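Local coordinates for protein carboxynorspermidine decarboxylase (Campylobacter jejuni subsp. jejuni 81116, PDB 3N29) that probably catalyses the pyridoxal-phosphate-dependent decarboxylation of carboxynorspermidine to norspermidine, which is bound in this structure, at residues 112-117 and 131-136; 158-163 and 221-226; 313-318 and 356-361; 391-396 and 407-412. All coordinates share one frame; numbering follows the deposited sequence.

Overall arrangement
Along the chain the four contacts follow one another, each closing before the next opens. Interactions 1 and 2 belong to the eight-stranded parallel barrel that holds pyridoxal phosphate: the centres of the two contacts lie about 22 Å apart, their strands 135-138 and 155-159 are neighbours in the barrel, and Tyr117 packs on Arg159. Interactions 3 and 4 reach the mixed sheet of the other domain, about 25 Å apart between centres, with nearest atoms about 13 Å from each other. Centre to centre, interaction 3 lies about 40 Å from interaction 1 and about 42 Å from interaction 2, across the centre of the chain. Interaction 4 borders the second subunit more widely than the others, with seven residues within its reach.

Interaction 1: 112-117 and 131-136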
loop_
_atom_site.group_PDB
_atom_site.type_symbol
_atom_site.label_atom_id
_atom_site.label_comp_id
_atom_site.label_asym_id
_atom_site.label_seq_id
_atom_site.Cartn_x
_atom_site.Cartn_y
_atom_site.Cartn_z
ATOM N N LYS A 112 14.387 -13.415 -20.989
ATOM C CA LYS A 112 13.636 -14.021 -22.055
ATOM C C LYS A 112 12.835 -12.929 -22.769
ATOM O O LYS A 112 13.271 -11.837 -22.792
ATOM C CB LYS A 112 12.903 -15.271 -21.648
ATOM C CG LYS A 112 13.839 -16.366 -21.141
ATOM C CD LYS A 112 13.174 -17.644 -20.815
ATOM C CE LYS A 112 12.391 -18.180 -21.920
ATOM N NZ LYS A 112 12.119 -19.604 -21.787
ATOM N N GLU A 113 11.758 -13.252 -23.449
ATOM C CA GLU A 113 10.999 -12.229 -24.164
ATOM C C GLU A 113 10.420 -11.173 -23.203
ATOM O O GLU A 113 10.097 -11.454 -22.102
ATOM C CB GLU A 113 9.834 -12.834 -24.899
ATOM C CG GLU A 113 10.196 -13.802 -25.957
ATOM C CD GLU A 113 9.093 -14.061 -26.963
ATOM O OE1 GLU A 113 9.344 -14.770 -27.911
ATOM O OE2 GLU A 113 7.973 -13.609 -26.803
ATOM N N ILE A 114 10.414 -9.939 -23.645
ATOM C CA ILE A 114 9.912 -8.834 -22.872
ATOM C C ILE A 114 8.845 -8.093 -23.665
ATOM O O ILE A 114 9.115 -7.636 -24.725
ATOM C CB ILE A 114 11.030 -7.873 -22.526
ATOM C CG1 ILE A 114 12.069 -8.531 -21.633
ATOM C CG2 ILE A 114 10.486 -6.646 -21.919
ATOM C CD1 ILE A 114 13.129 -7.661 -21.280
ATOM N N HIS A 115 7.658 -8.001 -23.106
ATOM C CA HIS A 115 6.527 -7.343 -23.707
ATOM C C HIS A 115 6.052 -6.224 -22.787
ATOM O O HIS A 115 5.591 -6.471 -21.712
ATOM C CB HIS A 115 5.406 -8.331 -23.890
ATOM C CG HIS A 115 5.738 -9.453 -24.813
ATOM N ND1 HIS A 115 5.033 -9.704 -25.957
ATOM C CD2 HIS A 115 6.716 -10.376 -24.772
ATOM C CE1 HIS A 115 5.555 -10.738 -26.576
ATOM N NE2 HIS A 115 6.571 -11.169 -25.874
ATOM N N THR A 116 6.087 -5.018 -23.288
ATOM C CA THR A 116 5.777 -3.836 -22.506
ATOM C C THR A 116 4.536 -3.091 -22.996
ATOM O O THR A 116 4.363 -2.860 -24.166
ATOM C CB THR A 116 6.967 -2.900 -22.474
ATOM O OG1 THR A 116 8.146 -3.619 -22.154
ATOM C CG2 THR A 116 6.757 -1.806 -21.497
ATOM N N TYR A 117 3.678 -2.730 -22.062
ATOM C CA TYR A 117 2.455 -2.037 -22.338
ATOM C C TYR A 117 2.365 -1.012 -21.229
ATOM O O TYR A 117 2.565 -1.352 -20.048
ATOM C CB TYR A 117 1.209 -2.959 -22.211
ATOM C CG TYR A 117 0.001 -2.107 -21.961
ATOM C CD1 TYR A 117 -0.526 -1.285 -22.978
ATOM C CD2 TYR A 117 -0.565 -2.034 -20.676
ATOM C CE1 TYR A 117 -1.623 -0.451 -22.737
ATOM C CE2 TYR A 117 -1.639 -1.163 -20.401
ATOM C CZ TYR A 117 -2.154 -0.361 -21.422
ATOM O OH TYR A 117 -3.209 0.458 -21.103
ATOM N N SER A 131 15.053 -0.564 -26.153
ATOM C CA SER A 131 16.236 -1.444 -26.296
ATOM C C SER A 131 15.962 -2.789 -25.611
ATOM O O SER A 131 16.520 -3.790 -25.980
ATOM C CB SER A 131 17.520 -0.820 -25.711
ATOM O OG SER A 131 17.265 -0.539 -24.338
ATOM N N LEU A 132 15.049 -2.834 -24.657
ATOM C CA LEU A 132 14.801 -4.058 -23.926
ATOM C C LEU A 132 13.658 -4.914 -24.507
ATOM O O LEU A 132 13.689 -6.137 -24.388
ATOM C CB LEU A 132 14.458 -3.740 -22.484
ATOM C CG LEU A 132 15.586 -3.180 -21.583
ATOM C CD1 LEU A 132 14.896 -2.765 -20.330
ATOM C CD2 LEU A 132 16.805 -4.153 -21.352
ATOM N N SER A 133 12.635 -4.290 -25.090
ATOM C CA SER A 133 11.372 -4.984 -25.384
ATOM C C SER A 133 11.309 -5.653 -26.721
ATOM O O SER A 133 11.783 -5.100 -27.701
ATOM C CB SER A 133 10.224 -3.976 -25.295
ATOM O OG SER A 133 10.273 -3.360 -24.028
ATOM N N HIS A 134 10.726 -6.848 -26.775
ATOM C CA HIS A 134 10.397 -7.464 -28.060
ATOM C C HIS A 134 9.132 -6.889 -28.685
ATOM O O HIS A 134 9.114 -6.554 -29.893
ATOM C CB HIS A 134 10.337 -8.982 -27.920
ATOM C CG HIS A 134 11.634 -9.544 -27.474
ATOM N ND1 HIS A 134 12.008 -9.545 -26.149
ATOM C CD2 HIS A 134 12.706 -10.003 -28.181
ATOM C CE1 HIS A 134 13.242 -10.017 -26.051
ATOM N NE2 HIS A 134 13.686 -10.309 -27.268
ATOM N N HIS A 135 8.085 -6.772 -27.871
ATOM C CA HIS A 135 6.855 -6.132 -28.241
ATOM C C HIS A 135 6.628 -4.863 -27.395
ATOM O O HIS A 135 6.921 -4.875 -26.194
ATOM C CB HIS A 135 5.698 -7.044 -27.915
ATOM C CG HIS A 135 5.581 -8.234 -28.815
ATOM N ND1 HIS A 135 4.438 -9.012 -28.854
ATOM C CD2 HIS A 135 6.466 -8.810 -29.671
ATOM C CE1 HIS A 135 4.604 -9.965 -29.763
ATOM N NE2 HIS A 135 5.823 -9.868 -30.265
ATOM N N ILE A 136 6.093 -3.810 -28.026
ATOM C CA ILE A 136 5.580 -2.652 -27.328
ATOM C C ILE A 136 4.114 -2.431 -27.725
ATOM O O ILE A 136 3.761 -2.376 -28.906
ATOM C CB ILE A 136 6.432 -1.426 -27.571
ATOM C CG1 ILE A 136 7.830 -1.600 -26.933
ATOM C CG2 ILE A 136 5.797 -0.133 -26.885
ATOM C CD1 ILE A 136 8.866 -0.469 -27.413
#
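His115 and His135 lie side by side inside the barrel, where parallel strands 113-118 and 135-138 of one beta-alpha-beta unit pair. Following His115 outward, CG comes 3.9 Å from CB of His135, and ND1 lies 3.0 Å from ND1 of His135. CE1 sits over one face of the His135 ring, off toward its rim; the two rings are inclined at 59°. At the tip, NE2 of His115 gives a nearly straight bond, 3.0 Å, to OE2 of Glu113, in the imidazole plane and on the anti side of the carboxylate. Glu113 OE1 has its own salt bridge, to Lys71. Near the start of strand 113-118, the backbone of Ile114 bonds twice to His134: its N donates to ND1 (3.0 Å), and its O receives N (2.7 Å). Beyond, Thr116 OG1 donates to OG of Ser133 at 2.8 Å, a hydroxyl also bonded to O of Ile129. The bond to Glu113 fixes the rotation of the His115 imidazole and places a proton on NE2, while Lys71 probably keeps the carboxylate ionised.

Interaction 2: 158-163 and 221-226; sequences LRCNVE and EKFGKW
Phe223, near the end of helix 209-223, points its ring at the backbone that runs on from barrel strand 155-159. Cys160 lies over one face: its CB stands 3.9 Å from the ring centroid in a CH-pi contact, offset toward the rim. With chi1 at -63° its sulfur turns back beside the backbone N, and SG comes obliquely to 4.2 Å from the same centroid. The rim of the ring meets a polar atom, O of Asn161, 3.5 Å from CZ of Phe223 and near the ring plane. Val162 adds CG2, 4.3 Å from CE2 of Phe223. One residue earlier on the helix, Lys222 crosses Glu163 at about a right angle, and its NZ makes a weak 3.3 Å hydrogen bond to O of Val162. The carboxylate of Glu163 stays beyond a salt bridge, its OE1 4.5 Å from Lys222 NZ.

Further out, Phe188 meets the Phe223 ring edge-to-face and Phe219 packs on Cys160. The chain running on from strand 155-159 is thus fitted to helix 209-223, which follows the next barrel strand, 198-200, probably mainly by apolar and sulfur-aromatic contact, with a weak bond from the lysine and perhaps some long-range attraction to Glu163.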
loop_
_atom_site.group_PDB
_atom_site.type_symbol
_atom_site.label_atom_id
_atom_site.label_comp_id
_atom_site.label_asym_id
_atom_site.label_seq_id
_atom_site.Cartn_x
_atom_site.Cartn_y
_atom_site.Cartn_z
ATOM N N LEU A 158 -1.352 -2.421 -30.517
ATOM C CA LEU A 158 -2.322 -1.524 -29.885
ATOM C C LEU A 158 -3.274 -2.264 -28.964
ATOM O O LEU A 158 -3.781 -3.345 -29.311
ATOM C CB LEU A 158 -3.153 -0.791 -30.924
ATOM C CG LEU A 158 -2.354 0.086 -31.908
ATOM C CD1 LEU A 158 -3.221 0.460 -33.103
ATOM C CD2 LEU A 158 -1.691 1.347 -31.243
ATOM N N ARG A 159 -3.589 -1.637 -27.833
ATOM C CA ARG A 159 -4.540 -2.208 -26.914
ATOM C C ARG A 159 -5.944 -1.784 -27.320
ATOM O O ARG A 159 -6.186 -0.620 -27.625
ATOM C CB ARG A 159 -4.246 -1.819 -25.480
ATOM C CG ARG A 159 -5.324 -2.358 -24.569
ATOM C CD ARG A 159 -4.931 -2.308 -23.121
ATOM N NE ARG A 159 -5.895 -2.904 -22.198
ATOM C CZ ARG A 159 -5.734 -2.957 -20.875
ATOM N NH1 ARG A 159 -4.672 -2.406 -20.306
ATOM N NH2 ARG A 159 -6.642 -3.544 -20.104
ATOM N N CYS A 160 -6.847 -2.749 -27.330
ATOM C CA CYS A 160 -8.236 -2.593 -27.777
ATOM C C CYS A 160 -9.154 -2.572 -26.551
ATOM O O CYS A 160 -9.034 -3.428 -25.660
ATOM C CB CYS A 160 -8.582 -3.784 -28.618
ATOM S SG CYS A 160 -7.552 -3.848 -30.117
ATOM N N ASN A 161 -10.046 -1.597 -26.502
ATOM C CA ASN A 161 -11.023 -1.484 -25.433
ATOM C C ASN A 161 -12.182 -2.337 -25.901
ATOM O O ASN A 161 -12.877 -1.964 -26.787
ATOM C CB ASN A 161 -11.460 -0.037 -25.230
ATOM C CG ASN A 161 -12.509 0.108 -24.151
ATOM O OD1 ASN A 161 -13.176 -0.882 -23.812
ATOM N ND2 ASN A 161 -12.691 1.365 -23.600
ATOM N N VAL A 162 -12.396 -3.491 -25.319
ATOM C CA VAL A 162 -13.440 -4.341 -25.853
ATOM C C VAL A 162 -14.843 -3.939 -25.420
ATOM O O VAL A 162 -15.828 -4.266 -26.139
ATOM C CB VAL A 162 -13.127 -5.786 -25.588
ATOM C CG1 VAL A 162 -14.305 -6.671 -25.973
ATOM C CG2 VAL A 162 -11.888 -6.123 -26.404
ATOM N N GLU A 163 -14.957 -3.151 -24.331
ATOM C CA GLU A 163 -16.271 -2.567 -23.933
ATOM C C GLU A 163 -17.306 -3.659 -23.610
ATOM O O GLU A 163 -18.301 -3.838 -24.314
ATOM C CB GLU A 163 -16.851 -1.635 -25.024
ATOM C CG GLU A 163 -16.079 -0.327 -25.355
ATOM C CD GLU A 163 -16.926 0.635 -26.219
ATOM O OE1 GLU A 163 -16.848 0.633 -27.494
ATOM O OE2 GLU A 163 -17.711 1.380 -25.596
ATOM N N GLU A 221 -16.258 -9.469 -33.115
ATOM C CA GLU A 221 -17.366 -8.744 -33.689
ATOM C C GLU A 221 -16.925 -7.284 -33.949
ATOM O O GLU A 221 -17.132 -6.780 -35.049
ATOM C CB GLU A 221 -18.573 -8.838 -32.776
ATOM C CG GLU A 221 -19.870 -8.473 -33.411
ATOM C CD GLU A 221 -20.712 -7.641 -32.469
ATOM O OE1 GLU A 221 -21.813 -8.087 -32.097
ATOM O OE2 GLU A 221 -20.248 -6.546 -32.071
ATOM N N LYS A 222 -16.284 -6.643 -32.979
ATOM C CA LYS A 222 -15.935 -5.241 -33.116
ATOM C C LYS A 222 -14.623 -4.937 -33.866
ATOM O O LYS A 222 -14.515 -3.888 -34.514
ATOM C CB LYS A 222 -15.888 -4.563 -31.735
ATOM C CG LYS A 222 -17.237 -4.257 -31.094
ATOM C CD LYS A 222 -17.019 -3.783 -29.592
ATOM C CE LYS A 222 -18.199 -2.967 -28.984
ATOM N NZ LYS A 222 -18.655 -3.478 -27.631
ATOM N N PHE A 223 -13.612 -5.779 -33.729
ATOM C CA PHE A 223 -12.279 -5.484 -34.265
ATOM C C PHE A 223 -11.858 -6.478 -35.373
ATOM O O PHE A 223 -10.759 -6.364 -35.933
ATOM C CB PHE A 223 -11.248 -5.525 -33.151
ATOM C CG PHE A 223 -11.439 -4.489 -32.063
ATOM C CD1 PHE A 223 -10.703 -3.306 -32.061
ATOM C CD2 PHE A 223 -12.329 -4.721 -31.034
ATOM C CE1 PHE A 223 -10.863 -2.352 -31.045
ATOM C CE2 PHE A 223 -12.523 -3.775 -30.007
ATOM C CZ PHE A 223 -11.770 -2.580 -30.029
ATOM N N GLY A 224 -12.744 -7.418 -35.649
ATOM C CA GLY A 224 -12.603 -8.485 -36.668
ATOM C C GLY A 224 -11.945 -8.133 -37.967
ATOM O O GLY A 224 -11.065 -8.866 -38.438
ATOM N N LYS A 225 -12.343 -7.001 -38.530
ATOM C CA LYS A 225 -11.866 -6.589 -39.845
ATOM C C LYS A 225 -10.367 -6.216 -39.851
ATOM O O LYS A 225 -9.738 -6.208 -40.908
ATOM C CB LYS A 225 -12.747 -5.459 -40.415
ATOM C CG LYS A 225 -12.282 -4.061 -40.130
ATOM C CD LYS A 225 -13.364 -3.000 -40.414
ATOM C CE LYS A 225 -13.257 -2.388 -41.791
ATOM N NZ LYS A 225 -13.831 -0.988 -41.752
ATOM N N TRP A 226 -9.779 -5.984 -38.672
ATOM C CA TRP A 226 -8.364 -5.672 -38.598
ATOM C C TRP A 226 -7.467 -6.790 -38.046
ATOM O O TRP A 226 -6.282 -6.600 -37.930
ATOM C CB TRP A 226 -8.170 -4.408 -37.724
ATOM C CG TRP A 226 -8.943 -3.264 -38.254
ATOM C CD1 TRP A 226 -8.727 -2.594 -39.430
ATOM C CD2 TRP A 226 -10.046 -2.658 -37.639
ATOM N NE1 TRP A 226 -9.651 -1.603 -39.582
ATOM C CE2 TRP A 226 -10.491 -1.623 -38.504
ATOM C CE3 TRP A 226 -10.726 -2.885 -36.445
ATOM C CZ2 TRP A 226 -11.556 -0.786 -38.182
ATOM C CZ3 TRP A 226 -11.798 -2.067 -36.129
ATOM C CH2 TRP A 226 -12.206 -1.024 -36.992
#

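Interaction 3: 313-318 and 356-361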
loop_
_atom_site.group_PDB
_atom_site.type_symbol
_atom_site.label_atom_id
_atom_site.label_comp_id
_atom_site.label_asym_id
_atom_site.label_seq_id
_atom_site.Cartn_x
_atom_site.Cartn_y
_atom_site.Cartn_z
ATOM N N PRO A 313 -12.395 -5.417 0.047
ATOM C CA PRO A 313 -11.625 -6.122 1.054
ATOM C C PRO A 313 -11.885 -7.649 0.879
ATOM O O PRO A 313 -12.753 -8.024 0.111
ATOM C CB PRO A 313 -12.210 -5.587 2.404
ATOM C CG PRO A 313 -13.696 -5.190 2.049
ATOM C CD PRO A 313 -13.733 -4.983 0.527
ATOM N N TYR A 314 -11.074 -8.521 1.490
ATOM C CA TYR A 314 -11.402 -9.952 1.522
ATOM C C TYR A 314 -10.707 -10.491 2.745
ATOM O O TYR A 314 -9.876 -9.799 3.347
ATOM C CB TYR A 314 -10.996 -10.683 0.200
ATOM C CG TYR A 314 -9.503 -11.081 0.147
ATOM C CD1 TYR A 314 -9.103 -12.331 0.580
ATOM C CD2 TYR A 314 -8.513 -10.193 -0.332
ATOM C CE1 TYR A 314 -7.734 -12.772 0.492
ATOM C CE2 TYR A 314 -7.139 -10.586 -0.370
ATOM C CZ TYR A 314 -6.768 -11.901 0.077
ATOM O OH TYR A 314 -5.451 -12.348 0.096
ATOM N N THR A 315 -11.002 -11.721 3.101
ATOM C CA THR A 315 -10.436 -12.298 4.313
ATOM C C THR A 315 -9.559 -13.469 3.943
ATOM O O THR A 315 -10.009 -14.387 3.290
ATOM C CB THR A 315 -11.585 -12.733 5.319
ATOM O OG1 THR A 315 -12.423 -11.614 5.587
ATOM C CG2 THR A 315 -11.038 -13.360 6.596
ATOM N N SER A 316 -8.307 -13.460 4.406
ATOM C CA SER A 316 -7.430 -14.593 4.164
ATOM C C SER A 316 -7.833 -15.821 4.928
ATOM O O SER A 316 -8.236 -15.739 6.092
ATOM C CB SER A 316 -5.997 -14.217 4.512
ATOM O OG SER A 316 -5.078 -15.271 4.198
ATOM N N GLU A 317 -7.641 -16.972 4.286
ATOM C CA GLU A 317 -7.741 -18.222 4.981
ATOM C C GLU A 317 -6.462 -18.386 5.797
ATOM O O GLU A 317 -5.386 -17.768 5.480
ATOM C CB GLU A 317 -7.931 -19.397 4.004
ATOM C CG GLU A 317 -9.218 -19.339 3.160
ATOM C CD GLU A 317 -10.514 -19.718 3.895
ATOM O OE1 GLU A 317 -10.453 -20.178 5.105
ATOM O OE2 GLU A 317 -11.606 -19.554 3.248
ATOM N N VAL A 318 -6.582 -19.139 6.878
ATOM C CA VAL A 318 -5.477 -19.461 7.764
ATOM C C VAL A 318 -5.382 -20.954 7.931
ATOM O O VAL A 318 -6.441 -21.646 8.086
ATOM C CB VAL A 318 -5.664 -18.778 9.135
ATOM C CG1 VAL A 318 -4.720 -19.348 10.215
ATOM C CG2 VAL A 318 -5.500 -17.248 8.964
ATOM N N GLY A 356 -9.415 -10.745 10.898
ATOM C CA GLY A 356 -10.695 -11.406 11.015
ATOM C C GLY A 356 -10.773 -12.244 12.277
ATOM O O GLY A 356 -9.846 -12.218 13.103
ATOM N N GLU A 357 -11.900 -12.956 12.484
ATOM C CA GLU A 357 -12.091 -13.819 13.626
ATOM C C GLU A 357 -12.069 -15.261 13.125
ATOM O O GLU A 357 -12.730 -15.555 12.124
ATOM C CB GLU A 357 -13.466 -13.562 14.265
ATOM C CG GLU A 357 -13.599 -14.224 15.562
ATOM C CD GLU A 357 -15.033 -14.124 16.155
ATOM O OE1 GLU A 357 -15.343 -14.905 17.116
ATOM O OE2 GLU A 357 -15.834 -13.323 15.618
ATOM N N TYR A 358 -11.243 -16.104 13.740
ATOM C CA TYR A 358 -11.024 -17.450 13.251
ATOM C C TYR A 358 -11.148 -18.461 14.382
ATOM O O TYR A 358 -10.892 -18.140 15.578
ATOM C CB TYR A 358 -9.600 -17.567 12.668
ATOM C CG TYR A 358 -9.230 -16.647 11.512
ATOM C CD1 TYR A 358 -9.159 -17.127 10.222
ATOM C CD2 TYR A 358 -8.937 -15.283 11.719
ATOM C CE1 TYR A 358 -8.795 -16.306 9.167
ATOM C CE2 TYR A 358 -8.563 -14.432 10.622
ATOM C CZ TYR A 358 -8.501 -14.957 9.364
ATOM O OH TYR A 358 -8.112 -14.154 8.311
ATOM N N ALA A 359 -11.533 -19.678 13.996
ATOM C CA ALA A 359 -11.750 -20.768 14.878
ATOM C C ALA A 359 -10.583 -21.719 14.683
ATOM O O ALA A 359 -10.283 -22.082 13.520
ATOM C CB ALA A 359 -13.028 -21.505 14.518
ATOM N N PHE A 360 -9.974 -22.101 15.810
ATOM C CA PHE A 360 -8.896 -23.094 15.869
ATOM C C PHE A 360 -9.325 -24.316 16.709
ATOM O O PHE A 360 -10.238 -24.192 17.547
ATOM C CB PHE A 360 -7.638 -22.463 16.495
ATOM C CG PHE A 360 -7.038 -21.328 15.695
ATOM C CD1 PHE A 360 -5.948 -21.550 14.847
ATOM C CD2 PHE A 360 -7.525 -20.032 15.809
ATOM C CE1 PHE A 360 -5.344 -20.506 14.142
ATOM C CE2 PHE A 360 -6.951 -19.000 15.069
ATOM C CZ PHE A 360 -5.884 -19.225 14.232
ATOM N N ASP A 361 -8.652 -25.461 16.488
ATOM C CA ASP A 361 -8.836 -26.712 17.269
ATOM C C ASP A 361 -8.196 -26.723 18.645
ATOM O O ASP A 361 -8.464 -27.620 19.442
ATOM C CB ASP A 361 -8.132 -27.872 16.559
ATOM C CG ASP A 361 -8.906 -28.384 15.408
ATOM O OD1 ASP A 361 -9.966 -27.803 15.084
ATOM O OD2 ASP A 361 -8.474 -29.403 14.834
HETATM O O HOH W 1 -7.669 -11.443 6.328
#
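Tyr358 reaches from strand 354-360 of the C-terminal sheet domain to the irregular segment 313-318, which leads into strand 321-325, the antiparallel neighbour of 354-360. This is structural packing within the beta domain, and the segment's Ser316 side chain lies about 14 Å from the bound norspermidine.

The polar part centres on the phenol. Tyr358 OH donates to O of Ser316 at 2.7 Å, in the carbonyl plane and on a lone pair, with a C=O...O angle of 142°. That oxygen lies at the edge of the tyrosine ring. A water bridges the same two residues, accepting from N of Ser316 at 2.9 Å and giving a weak bond to Tyr358 OH. Thr315 comes from the direction opposite to Tyr358 and packs its methyl CG2 against the hydroxyl, 3.5 Å from Tyr358 OH.

The apolar part is made by Val318, which crosses both aromatic side chains at about a right angle and divides its methyls between them: CG1, anti to its backbone N (chi1 166°), goes to Phe360. Ile370 packs on both Val318 and Phe360, and Ile323 lies against Tyr358. CG2, the other branch of Val318, approaches the Tyr358 ring obliquely, 3.4 Å from CE1.

Interaction 4: 391-396 and 407-412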
loop_
_atom_site.group_PDB
_atom_site.type_symbol
_atom_site.label_atom_id
_atom_site.label_comp_id
_atom_site.label_asym_id
_atom_site.label_seq_id
_atom_site.Cartn_x
_atom_site.Cartn_y
_atom_site.Cartn_z
ATOM N N LEU A 391 9.434 -5.551 7.463
ATOM C CA LEU A 391 8.925 -6.296 6.297
ATOM C C LEU A 391 9.080 -7.804 6.480
ATOM O O LEU A 391 10.085 -8.269 7.060
ATOM C CB LEU A 391 9.781 -5.909 5.078
ATOM C CG LEU A 391 9.472 -4.563 4.492
ATOM C CD1 LEU A 391 10.645 -4.032 3.600
ATOM C CD2 LEU A 391 8.170 -4.645 3.671
ATOM N N PRO A 392 8.160 -8.582 5.909
ATOM C CA PRO A 392 8.393 -10.049 5.899
ATOM C C PRO A 392 9.517 -10.338 4.944
ATOM O O PRO A 392 9.530 -9.750 3.868
ATOM C CB PRO A 392 7.055 -10.625 5.386
ATOM C CG PRO A 392 6.047 -9.456 5.688
ATOM C CD PRO A 392 6.861 -8.251 5.313
ATOM N N ASN A 393 10.413 -11.265 5.331
ATOM C CA ASN A 393 11.439 -11.742 4.453
ATOM C C ASN A 393 10.822 -12.609 3.360
ATOM O O ASN A 393 9.699 -13.091 3.483
ATOM C CB ASN A 393 12.508 -12.534 5.225
ATOM C CG ASN A 393 13.266 -11.675 6.274
ATOM O OD1 ASN A 393 13.575 -10.512 6.035
ATOM N ND2 ASN A 393 13.531 -12.269 7.446
ATOM N N LEU A 394 11.549 -12.700 2.275
ATOM C CA LEU A 394 11.186 -13.570 1.155
ATOM C C LEU A 394 12.014 -14.845 1.213
ATOM O O LEU A 394 13.232 -14.794 1.220
ATOM C CB LEU A 394 11.402 -12.831 -0.140
ATOM C CG LEU A 394 10.787 -11.447 -0.344
ATOM C CD1 LEU A 394 11.024 -11.010 -1.855
ATOM C CD2 LEU A 394 9.342 -11.361 0.112
ATOM N N MET A 395 11.349 -15.989 1.236
ATOM C CA MET A 395 12.007 -17.273 1.322
ATOM C C MET A 395 11.402 -18.243 0.315
ATOM O O MET A 395 10.245 -18.080 -0.123
ATOM C CB MET A 395 11.849 -17.854 2.753
ATOM C CG MET A 395 12.301 -16.898 3.923
ATOM S SD MET A 395 12.248 -17.775 5.566
ATOM C CE MET A 395 13.927 -18.343 5.544
ATOM N N LEU A 396 12.192 -19.233 -0.015
ATOM C CA LEU A 396 11.901 -20.270 -0.980
ATOM C C LEU A 396 12.062 -21.611 -0.323
ATOM O O LEU A 396 13.146 -21.964 0.097
ATOM C CB LEU A 396 12.821 -20.135 -2.205
ATOM C CG LEU A 396 12.559 -21.243 -3.245
ATOM C CD1 LEU A 396 11.234 -21.018 -3.892
ATOM C CD2 LEU A 396 13.679 -21.393 -4.269
ATOM N N ARG A 407 15.370 -12.790 0.146
ATOM C CA ARG A 407 15.600 -11.404 0.551
ATOM C C ARG A 407 15.334 -11.241 1.989
ATOM O O ARG A 407 14.270 -11.644 2.488
ATOM C CB ARG A 407 14.657 -10.460 -0.150
ATOM C CG ARG A 407 14.866 -10.453 -1.657
ATOM C CD ARG A 407 15.125 -9.116 -2.188
ATOM N NE ARG A 407 15.087 -9.078 -3.640
ATOM C CZ ARG A 407 16.156 -9.008 -4.428
ATOM N NH1 ARG A 407 17.377 -9.005 -3.923
ATOM N NH2 ARG A 407 15.998 -8.955 -5.732
ATOM N N GLU A 408 16.337 -10.717 2.697
ATOM C CA GLU A 408 16.190 -10.388 4.114
ATOM C C GLU A 408 16.254 -8.856 4.205
ATOM O O GLU A 408 17.241 -8.227 3.792
ATOM C CB GLU A 408 17.297 -10.993 4.949
ATOM C CG GLU A 408 17.097 -10.782 6.454
ATOM C CD GLU A 408 18.174 -11.424 7.317
ATOM O OE1 GLU A 408 19.162 -11.935 6.794
ATOM O OE2 GLU A 408 18.028 -11.379 8.536
ATOM N N PHE A 409 15.212 -8.261 4.729
ATOM C CA PHE A 409 15.135 -6.835 4.719
ATOM C C PHE A 409 15.776 -6.197 5.932
ATOM O O PHE A 409 16.117 -6.877 6.875
ATOM C CB PHE A 409 13.667 -6.420 4.493
ATOM C CG PHE A 409 13.137 -6.932 3.187
ATOM C CD1 PHE A 409 13.550 -6.388 2.000
ATOM C CD2 PHE A 409 12.256 -7.947 3.147
ATOM C CE1 PHE A 409 13.127 -6.869 0.794
ATOM C CE2 PHE A 409 11.759 -8.402 1.940
ATOM C CZ PHE A 409 12.216 -7.873 0.761
ATOM N N SER A 410 15.992 -4.903 5.892
ATOM C CA SER A 410 16.571 -4.188 7.040
ATOM C C SER A 410 16.050 -2.762 7.106
ATOM O O SER A 410 15.279 -2.299 6.221
ATOM C CB SER A 410 18.121 -4.244 6.959
ATOM O OG SER A 410 18.569 -3.450 5.891
ATOM N N TYR A 411 16.450 -2.066 8.183
ATOM C CA TYR A 411 16.093 -0.675 8.465
ATOM C C TYR A 411 16.130 0.261 7.245
ATOM O O TYR A 411 15.205 1.091 7.027
ATOM C CB TYR A 411 17.051 -0.172 9.574
ATOM C CG TYR A 411 17.040 1.341 9.776
ATOM C CD1 TYR A 411 15.884 1.992 10.163
ATOM C CD2 TYR A 411 18.187 2.098 9.500
ATOM C CE1 TYR A 411 15.882 3.365 10.339
ATOM C CE2 TYR A 411 18.218 3.455 9.635
ATOM C CZ TYR A 411 17.064 4.104 10.078
ATOM O OH TYR A 411 17.074 5.472 10.196
ATOM N N LYS A 412 17.191 0.156 6.468
ATOM C CA LYS A 412 17.375 1.009 5.330
ATOM C C LYS A 412 16.262 0.866 4.298
ATOM O O LYS A 412 16.059 1.791 3.500
ATOM C CB LYS A 412 18.736 0.762 4.609
ATOM C CG LYS A 412 19.972 1.168 5.439
ATOM C CD LYS A 412 20.056 2.652 5.683
ATOM C CE LYS A 412 21.425 3.057 6.122
ATOM N NZ LYS A 412 21.429 4.550 6.094
#
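Asn393 spends its side-chain oxygen on the backbone of the facing segment: OD1 accepts N of Phe409 at 3.1 Å, with the donor tilted 23° from the amide plane. The same OD1 of Asn393 also comes 3.2 Å from CA of Glu408. Next door the main chains satisfy each other. N of Leu394 donates to O of Arg407 at 2.9 Å, and N of Arg407 returns a bond to O of Leu394 at 3.1 Å, the mark of an antiparallel hydrogen-bonded pair. This pair extends the antiparallel pairing of strands 393-397 and 403-405 past the end of the latter, at the border of the C-terminal mixed sheet. Leu394 and Arg407 run alongside each other, CD1 of the leucine 3.9 Å from CG of the arginine, whose NH2 goes on to Tyr109 OH. The Phe409 ring takes CD1 of Leu391 over one face, while O of Pro392 lies at its edge, 3.2 Å from CE2 of Phe409. Leu416 of the second subunit also packs on Phe409.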